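Local coordinates for beta-mannosidase (Trichoderma harzianum, PDB 4CVU), which probably hydrolyses terminal beta-linked mannose residues from the non-reducing ends of oligosaccharides, as a fungal beta-mannosidase of glycoside hydrolase family 2, at residues T41-N46 with A84-Y89; F236-F241 with P251-A256. All coordinates share one frame; numbering follows the deposited sequence.

How the contacts relate
Both contacts are antiparallel pairings, and they follow one another along the chain without nesting or crossing. Contact 1 comes first: the end of strand 38-41 and the loop after it meet the start of strand 87-91, closing a loop of 37 residues that is rich in short helices. It lies in the galactose-binding-like domain and joins two neighbouring strands of its six-stranded sheet. Contact 2 closes a much shorter loop, joining strand 227-237, an outermost strand of the next sheet, to strand 252-261. The two centres lie about 51 Å apart and the nearest atoms about 34 Å apart. Contact 1 carries two N-glycosylated asparagines and contact 2 carries one.

Contact 1: T41-N46 with A84-Y89; sequences TNEYGN and AQNWTY. With NAG (2-acetamido-2-deoxy-beta-D-glucopyranose), chain I; NAG (2-acetamido-2-deoxy-beta-D-glucopyranose), chain C.
Thr41 and Thr88 form an antiparallel hydrogen-bonded pair. Thr41 N gives a bond of 3.0 Å to Thr88 O, and Thr88 N returns one of 2.9 Å to Thr41 O. Their side chains lie alongside each other, pointing the same way, and a water joins Thr41 OG1 to Thr88 O. Threonine, branched at CB, suits such an extended, partly exposed strand position.

Beyond this pair, side chains take over the bonding. Gln85 OE1 accepts two hydrogens: from Glu43 N (3.1 Å, N-H...O 163°) and, less straight, from Asn42 ND2, which meets a lone pair in the carbonyl plane. Gln85 NE2 is bonded to Trp81 O, so both ends of the amide are engaged and its flip is settled. Glu43, its CG anti to the backbone N (chi1 -172°) and its chain extended, brings OE1 within 2.9 Å of Asn86 N, which meets it on the anti side. Arg161 forms a salt bridge with the same oxygen. The Asn42 amide also reaches forward across its own loop, where ND2 donates to Asn46 OD1 at 2.8 Å.

The apolar part is a CH-pi contact: Asn42 CB lies over one face of the Trp87 indole, 3.7 Å from the centroid of the six-membered ring. Trp87 NE1 is held by Ile82 O.

Both segments carry N-linked sugars, on Asn46 and Asn86. The N-acetylglucosamine on Asn46 passes beside Tyr44, its O5 3.7 Å from Tyr44 CB; that on Asn86 brings its acetyl methyl near the Glu43 carboxylate.

Two side-chain acceptors, Gln85 OE1 for Glu43 N and Glu43 OE1 for Asn86 N, thus carry the pairing past the regular sheet, and the salt bridge to Arg161 probably favours an ionised Glu43.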
loop_
_atom_site.group_PDB
_atom_site.type_symbol
_atom_site.label_atom_id
_atom_site.label_comp_id
_atom_site.label_asym_id
_atom_site.label_seq_id
_atom_site.Cartn_x
_atom_site.Cartn_y
_atom_site.Cartn_z
ATOM N N THR A 41 -13.397 -23.791 7.360
ATOM C CA THR A 41 -12.774 -24.584 6.301
ATOM C C THR A 41 -13.433 -24.270 4.965
ATOM O O THR A 41 -14.622 -23.983 4.918
ATOM C CB THR A 41 -12.912 -26.104 6.527
ATOM O OG1 THR A 41 -14.272 -26.415 6.840
ATOM C CG2 THR A 41 -12.003 -26.578 7.676
ATOM N N ASN A 42 -12.654 -24.365 3.892
ATOM C CA ASN A 42 -13.168 -24.096 2.569
ATOM C C ASN A 42 -13.829 -25.332 1.986
ATOM O O ASN A 42 -14.068 -26.315 2.692
ATOM C CB ASN A 42 -12.059 -23.537 1.683
ATOM C CG ASN A 42 -11.050 -24.579 1.254
ATOM O OD1 ASN A 42 -10.611 -25.423 2.047
ATOM N ND2 ASN A 42 -10.614 -24.471 -0.007
ATOM N N GLU A 43 -14.164 -25.281 0.703
ATOM C CA GLU A 43 -14.822 -26.399 0.045
ATOM C C GLU A 43 -13.870 -27.536 -0.341
ATOM O O GLU A 43 -14.262 -28.700 -0.324
ATOM C CB GLU A 43 -15.545 -25.892 -1.211
ATOM C CG GLU A 43 -16.424 -26.931 -1.864
ATOM C CD GLU A 43 -17.309 -26.356 -2.963
ATOM O OE1 GLU A 43 -17.618 -25.130 -2.974
ATOM O OE2 GLU A 43 -17.708 -27.147 -3.824
ATOM N N TYR A 44 -12.632 -27.213 -0.682
ATOM C CA TYR A 44 -11.724 -28.188 -1.255
ATOM C C TYR A 44 -10.750 -28.814 -0.243
ATOM O O TYR A 44 -9.771 -29.429 -0.628
ATOM C CB TYR A 44 -11.028 -27.568 -2.487
ATOM C CG TYR A 44 -12.052 -26.931 -3.426
ATOM C CD1 TYR A 44 -13.051 -27.704 -4.026
ATOM C CD2 TYR A 44 -12.056 -25.566 -3.667
ATOM C CE1 TYR A 44 -14.005 -27.136 -4.850
ATOM C CE2 TYR A 44 -13.003 -24.991 -4.501
ATOM C CZ TYR A 44 -13.976 -25.781 -5.093
ATOM O OH TYR A 44 -14.924 -25.208 -5.900
ATOM N N GLY A 45 -11.027 -28.688 1.047
ATOM C CA GLY A 45 -10.203 -29.347 2.069
ATOM C C GLY A 45 -8.786 -28.826 2.294
ATOM O O GLY A 45 -8.025 -29.436 3.030
ATOM N N ASN A 46 -8.432 -27.693 1.693
ATOM C CA ASN A 46 -7.051 -27.206 1.751
ATOM C C ASN A 46 -6.850 -25.840 2.422
ATOM O O ASN A 46 -5.747 -25.320 2.423
ATOM C CB ASN A 46 -6.414 -27.234 0.353
ATOM C CG ASN A 46 -7.207 -26.474 -0.686
ATOM O OD1 ASN A 46 -8.247 -25.911 -0.400
ATOM N ND2 ASN A 46 -6.703 -26.474 -1.921
ATOM N N ALA A 84 -16.893 -17.804 -4.879
ATOM C CA ALA A 84 -17.178 -18.920 -5.750
ATOM C C ALA A 84 -17.271 -20.307 -5.073
ATOM O O ALA A 84 -17.612 -21.274 -5.733
ATOM C CB ALA A 84 -16.216 -18.936 -6.917
ATOM N N GLN A 85 -16.934 -20.418 -3.791
ATOM C CA GLN A 85 -16.983 -21.700 -3.077
ATOM C C GLN A 85 -17.687 -21.690 -1.712
ATOM O O GLN A 85 -17.972 -20.654 -1.170
ATOM C CB GLN A 85 -15.595 -22.270 -2.919
ATOM C CG GLN A 85 -14.761 -21.542 -1.910
ATOM C CD GLN A 85 -13.359 -22.091 -1.837
ATOM O OE1 GLN A 85 -13.154 -23.113 -1.261
ATOM N NE2 GLN A 85 -12.403 -21.399 -2.419
ATOM N N ASN A 86 -17.983 -22.869 -1.180
ATOM C CA ASN A 86 -18.537 -23.037 0.171
ATOM C C ASN A 86 -17.563 -22.794 1.313
ATOM O O ASN A 86 -16.415 -23.099 1.211
ATOM C CB ASN A 86 -19.120 -24.434 0.394
ATOM C CG ASN A 86 -20.425 -24.685 -0.351
ATOM O OD1 ASN A 86 -20.601 -24.250 -1.451
ATOM N ND2 ASN A 86 -21.327 -25.408 0.271
ATOM N N TRP A 87 -18.053 -22.262 2.408
ATOM C CA TRP A 87 -17.276 -22.116 3.635
ATOM C C TRP A 87 -18.058 -22.701 4.783
ATOM O O TRP A 87 -19.210 -22.401 4.961
ATOM C CB TRP A 87 -16.946 -20.620 3.909
ATOM C CG TRP A 87 -16.060 -20.116 2.850
ATOM C CD1 TRP A 87 -16.454 -19.588 1.649
ATOM C CD2 TRP A 87 -14.638 -20.209 2.812
ATOM N NE1 TRP A 87 -15.357 -19.312 0.882
ATOM C CE2 TRP A 87 -14.225 -19.687 1.570
ATOM C CE3 TRP A 87 -13.670 -20.669 3.716
ATOM C CZ2 TRP A 87 -12.872 -19.597 1.198
ATOM C CZ3 TRP A 87 -12.333 -20.567 3.369
ATOM C CH2 TRP A 87 -11.941 -20.031 2.113
ATOM N N THR A 88 -17.410 -23.509 5.598
ATOM C CA THR A 88 -18.096 -24.151 6.687
ATOM C C THR A 88 -17.523 -23.690 8.010
ATOM O O THR A 88 -16.285 -23.760 8.226
ATOM C CB THR A 88 -18.038 -25.700 6.546
ATOM O OG1 THR A 88 -18.764 -26.095 5.373
ATOM C CG2 THR A 88 -18.609 -26.392 7.765
ATOM N N TYR A 89 -18.425 -23.225 8.876
ATOM C CA TYR A 89 -18.114 -22.851 10.272
ATOM C C TYR A 89 -18.397 -24.053 11.181
ATOM O O TYR A 89 -19.536 -24.511 11.273
ATOM C CB TYR A 89 -18.967 -21.644 10.693
ATOM C CG TYR A 89 -18.392 -20.309 10.215
ATOM C CD1 TYR A 89 -18.417 -19.954 8.872
ATOM C CD2 TYR A 89 -17.828 -19.417 11.120
ATOM C CE1 TYR A 89 -17.871 -18.757 8.444
ATOM C CE2 TYR A 89 -17.311 -18.215 10.712
ATOM C CZ TYR A 89 -17.318 -17.876 9.373
ATOM O OH TYR A 89 -16.747 -16.659 8.978
HETATM C C1 NAG I . -7.318 -25.823 -3.071
HETATM C C2 NAG I . -6.336 -24.853 -3.735
HETATM C C3 NAG I . -6.915 -24.266 -5.013
HETATM C C4 NAG I . -7.388 -25.362 -5.943
HETATM C C5 NAG I . -8.301 -26.354 -5.220
HETATM C C6 NAG I . -8.516 -27.574 -6.098
HETATM C C7 NAG I . -5.064 -23.770 -1.944
HETATM C C8 NAG I . -4.905 -22.512 -1.139
HETATM N N2 NAG I . -6.023 -23.747 -2.862
HETATM O O3 NAG I . -5.942 -23.496 -5.681
HETATM O O4 NAG I . -8.074 -24.753 -7.016
HETATM O O5 NAG I . -7.727 -26.814 -4.006
HETATM O O6 NAG I . -8.759 -28.693 -5.267
HETATM O O7 NAG I . -4.335 -24.742 -1.744
HETATM C C1 NAG C . -22.580 -25.762 -0.257
HETATM C C2 NAG C . -22.709 -27.303 -0.149
HETATM C C3 NAG C . -24.106 -27.749 -0.554
HETATM C C4 NAG C . -25.197 -26.943 0.148
HETATM C C5 NAG C . -24.910 -25.420 0.089
HETATM C C6 NAG C . -25.896 -24.602 0.953
HETATM C C7 NAG C . -20.634 -28.519 -0.456
HETATM C C8 NAG C . -19.653 -29.192 -1.370
HETATM N N2 NAG C . -21.725 -27.976 -0.989
HETATM O O3 NAG C . -24.236 -29.129 -0.248
HETATM O O4 NAG C . -26.429 -27.215 -0.505
HETATM O O5 NAG C . -23.588 -25.136 0.513
HETATM O O6 NAG C . -25.662 -24.780 2.341
HETATM O O7 NAG C . -20.406 -28.480 0.734
HETATM O O HOH W 1 -14.693 -26.046 9.599
HETATM O O HOH W 2 -17.141 -25.641 3.064
HETATM O O HOH W 3 -14.894 -22.641 -6.411
#

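Contact 2: F236-F241 with P251-A256; sequences FRKGQF and PWVVNA. With NAG (2-acetamido-2-deoxy-beta-D-glucopyranose), chain E.
Arg237 lays its guanidinium over the indole of Trp252, NE 3.3 Å from CZ2, with the two planes 33° apart. Its CD stands almost on the normal through the six-membered ring, 4.0 Å from the centroid, a CH-pi contact. The bend at chi2 (-81°) brings the chain back over the ring, and NH1 is bonded to Ala250 O. Tryptophan suits the place because its broad face can take both the CD methylene and the guanidinium; edge-to-face with Phe348, it is buried.

Beside them, Phe236 and Val253 form the hydrogen-bonded pair of the antiparallel strands, Val253 N to Phe236 O at 2.9 Å. Val253 CB sits over one face of the Phe236 ring, toward its rim, while Asn255 CB approaches the ring edge. Asn255 carries an N-linked N-acetylglucosamine, whose O7 lies 4.0 Å from Phe236 CZ.

Lys238 N donates to Pro251 O at 2.9 Å where the first strand leaves the sheet. Lys238 is already the second residue of a type II turn from Arg237 to Gln240; Gly239, the third, suits its positive phi (85°), and Gln240 OE1 accepts from Arg237 N.

The buried guanidinium thus gains both an aromatic face and a carbonyl acceptor, an environment that would favour its positive charge.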
loop_
_atom_site.group_PDB
_atom_site.type_symbol
_atom_site.label_atom_id
_atom_site.label_comp_id
_atom_site.label_asym_id
_atom_site.label_seq_id
_atom_site.Cartn_x
_atom_site.Cartn_y
_atom_site.Cartn_z
ATOM N N PHE A 236 -49.428 3.881 19.553
ATOM C CA PHE A 236 -50.153 4.712 18.592
ATOM C C PHE A 236 -51.285 5.470 19.299
ATOM O O PHE A 236 -51.578 5.203 20.463
ATOM C CB PHE A 236 -50.710 3.863 17.445
ATOM C CG PHE A 236 -51.534 2.694 17.889
ATOM C CD1 PHE A 236 -50.932 1.531 18.374
ATOM C CD2 PHE A 236 -52.917 2.750 17.828
ATOM C CE1 PHE A 236 -51.688 0.466 18.780
ATOM C CE2 PHE A 236 -53.687 1.685 18.247
ATOM C CZ PHE A 236 -53.070 0.543 18.733
ATOM N N ARG A 237 -51.883 6.428 18.595
ATOM C CA ARG A 237 -53.044 7.138 19.113
ATOM C C ARG A 237 -54.261 6.274 18.859
ATOM O O ARG A 237 -54.365 5.585 17.833
ATOM C CB ARG A 237 -53.209 8.500 18.420
ATOM C CG ARG A 237 -52.100 9.522 18.699
ATOM C CD ARG A 237 -52.292 10.216 20.032
ATOM N NE ARG A 237 -51.270 11.218 20.318
ATOM C CZ ARG A 237 -51.304 12.074 21.343
ATOM N NH1 ARG A 237 -52.329 12.074 22.193
ATOM N NH2 ARG A 237 -50.321 12.951 21.526
ATOM N N LYS A 238 -55.205 6.318 19.782
ATOM C CA LYS A 238 -56.390 5.514 19.626
ATOM C C LYS A 238 -57.113 5.907 18.323
ATOM O O LYS A 238 -57.263 7.083 18.006
ATOM C CB LYS A 238 -57.297 5.674 20.838
ATOM C CG LYS A 238 -58.343 4.589 20.934
ATOM C CD LYS A 238 -58.796 4.346 22.368
ATOM C CE LYS A 238 -59.828 3.222 22.408
ATOM N NZ LYS A 238 -59.291 1.986 21.738
ATOM N N GLY A 239 -57.528 4.909 17.558
ATOM C CA GLY A 239 -58.179 5.130 16.257
ATOM C C GLY A 239 -57.216 5.315 15.075
ATOM O O GLY A 239 -57.656 5.484 13.948
ATOM N N GLN A 240 -55.911 5.310 15.340
ATOM C CA GLN A 240 -54.901 5.595 14.298
ATOM C C GLN A 240 -54.794 4.453 13.308
ATOM O O GLN A 240 -54.744 3.284 13.690
ATOM C CB GLN A 240 -53.521 5.888 14.925
ATOM C CG GLN A 240 -52.376 6.149 13.930
ATOM C CD GLN A 240 -51.080 6.585 14.607
ATOM O OE1 GLN A 240 -50.976 6.679 15.839
ATOM N NE2 GLN A 240 -50.063 6.887 13.775
ATOM N N PHE A 241 -54.690 4.799 12.039
ATOM C CA PHE A 241 -54.355 3.843 11.005
ATOM C C PHE A 241 -53.157 4.285 10.146
ATOM O O PHE A 241 -52.845 5.457 10.079
ATOM C CB PHE A 241 -55.566 3.597 10.113
ATOM C CG PHE A 241 -55.320 2.568 9.047
ATOM C CD1 PHE A 241 -55.186 1.233 9.376
ATOM C CD2 PHE A 241 -55.148 2.944 7.735
ATOM C CE1 PHE A 241 -54.949 0.292 8.396
ATOM C CE2 PHE A 241 -54.897 2.008 6.762
ATOM C CZ PHE A 241 -54.807 0.681 7.093
ATOM N N PRO A 251 -56.219 9.276 23.484
ATOM C CA PRO A 251 -55.332 8.494 24.361
ATOM C C PRO A 251 -54.326 7.595 23.613
ATOM O O PRO A 251 -54.559 7.205 22.466
ATOM C CB PRO A 251 -56.305 7.645 25.204
ATOM C CG PRO A 251 -57.609 7.679 24.482
ATOM C CD PRO A 251 -57.642 8.939 23.673
ATOM N N TRP A 252 -53.225 7.280 24.280
ATOM C CA TRP A 252 -52.213 6.377 23.709
ATOM C C TRP A 252 -52.642 4.933 23.930
ATOM O O TRP A 252 -53.162 4.609 24.987
ATOM C CB TRP A 252 -50.847 6.619 24.355
ATOM C CG TRP A 252 -50.215 7.897 23.942
ATOM C CD1 TRP A 252 -50.116 9.043 24.676
ATOM C CD2 TRP A 252 -49.582 8.164 22.691
ATOM N NE1 TRP A 252 -49.454 10.015 23.953
ATOM C CE2 TRP A 252 -49.129 9.501 22.727
ATOM C CE3 TRP A 252 -49.362 7.405 21.536
ATOM C CZ2 TRP A 252 -48.459 10.089 21.656
ATOM C CZ3 TRP A 252 -48.701 7.996 20.473
ATOM C CH2 TRP A 252 -48.259 9.320 20.535
ATOM N N VAL A 253 -52.472 4.080 22.926
ATOM C CA VAL A 253 -52.621 2.650 23.117
ATOM C C VAL A 253 -51.233 2.047 22.997
ATOM O O VAL A 253 -50.517 2.329 22.022
ATOM C CB VAL A 253 -53.549 2.000 22.082
ATOM C CG1 VAL A 253 -53.692 0.502 22.362
ATOM C CG2 VAL A 253 -54.916 2.669 22.072
ATOM N N VAL A 254 -50.835 1.287 24.010
ATOM C CA VAL A 254 -49.612 0.506 24.001
ATOM C C VAL A 254 -49.970 -0.957 23.772
ATOM O O VAL A 254 -50.605 -1.569 24.606
ATOM C CB VAL A 254 -48.873 0.635 25.331
ATOM C CG1 VAL A 254 -47.596 -0.208 25.339
ATOM C CG2 VAL A 254 -48.562 2.103 25.625
ATOM N N ASN A 255 -49.581 -1.504 22.622
ATOM C CA ASN A 255 -49.835 -2.885 22.282
ATOM C C ASN A 255 -48.536 -3.686 22.313
ATOM O O ASN A 255 -47.549 -3.261 21.742
ATOM C CB ASN A 255 -50.455 -2.949 20.887
ATOM C CG ASN A 255 -51.031 -4.314 20.552
ATOM O OD1 ASN A 255 -51.309 -5.132 21.429
ATOM N ND2 ASN A 255 -51.215 -4.554 19.259
ATOM N N ALA A 256 -48.541 -4.831 22.974
ATOM C CA ALA A 256 -47.342 -5.618 23.154
ATOM C C ALA A 256 -47.607 -7.032 22.717
ATOM O O ALA A 256 -48.436 -7.695 23.285
ATOM C CB ALA A 256 -46.904 -5.598 24.604
HETATM C C1 NAG E . -51.719 -5.792 18.702
HETATM C C2 NAG E . -53.108 -5.676 18.076
HETATM C C3 NAG E . -53.524 -7.018 17.513
HETATM C C4 NAG E . -52.477 -7.508 16.494
HETATM C C5 NAG E . -51.092 -7.476 17.141
HETATM C C6 NAG E . -49.925 -7.774 16.204
HETATM C C7 NAG E . -54.580 -3.986 19.063
HETATM C C8 NAG E . -55.511 -3.635 20.189
HETATM N N2 NAG E . -54.040 -5.196 19.091
HETATM O O3 NAG E . -54.775 -6.854 16.892
HETATM O O4 NAG E . -52.764 -8.834 16.097
HETATM O O5 NAG E . -50.830 -6.214 17.697
HETATM O O6 NAG E . -48.761 -7.892 17.006
HETATM O O7 NAG E . -54.366 -3.162 18.178
#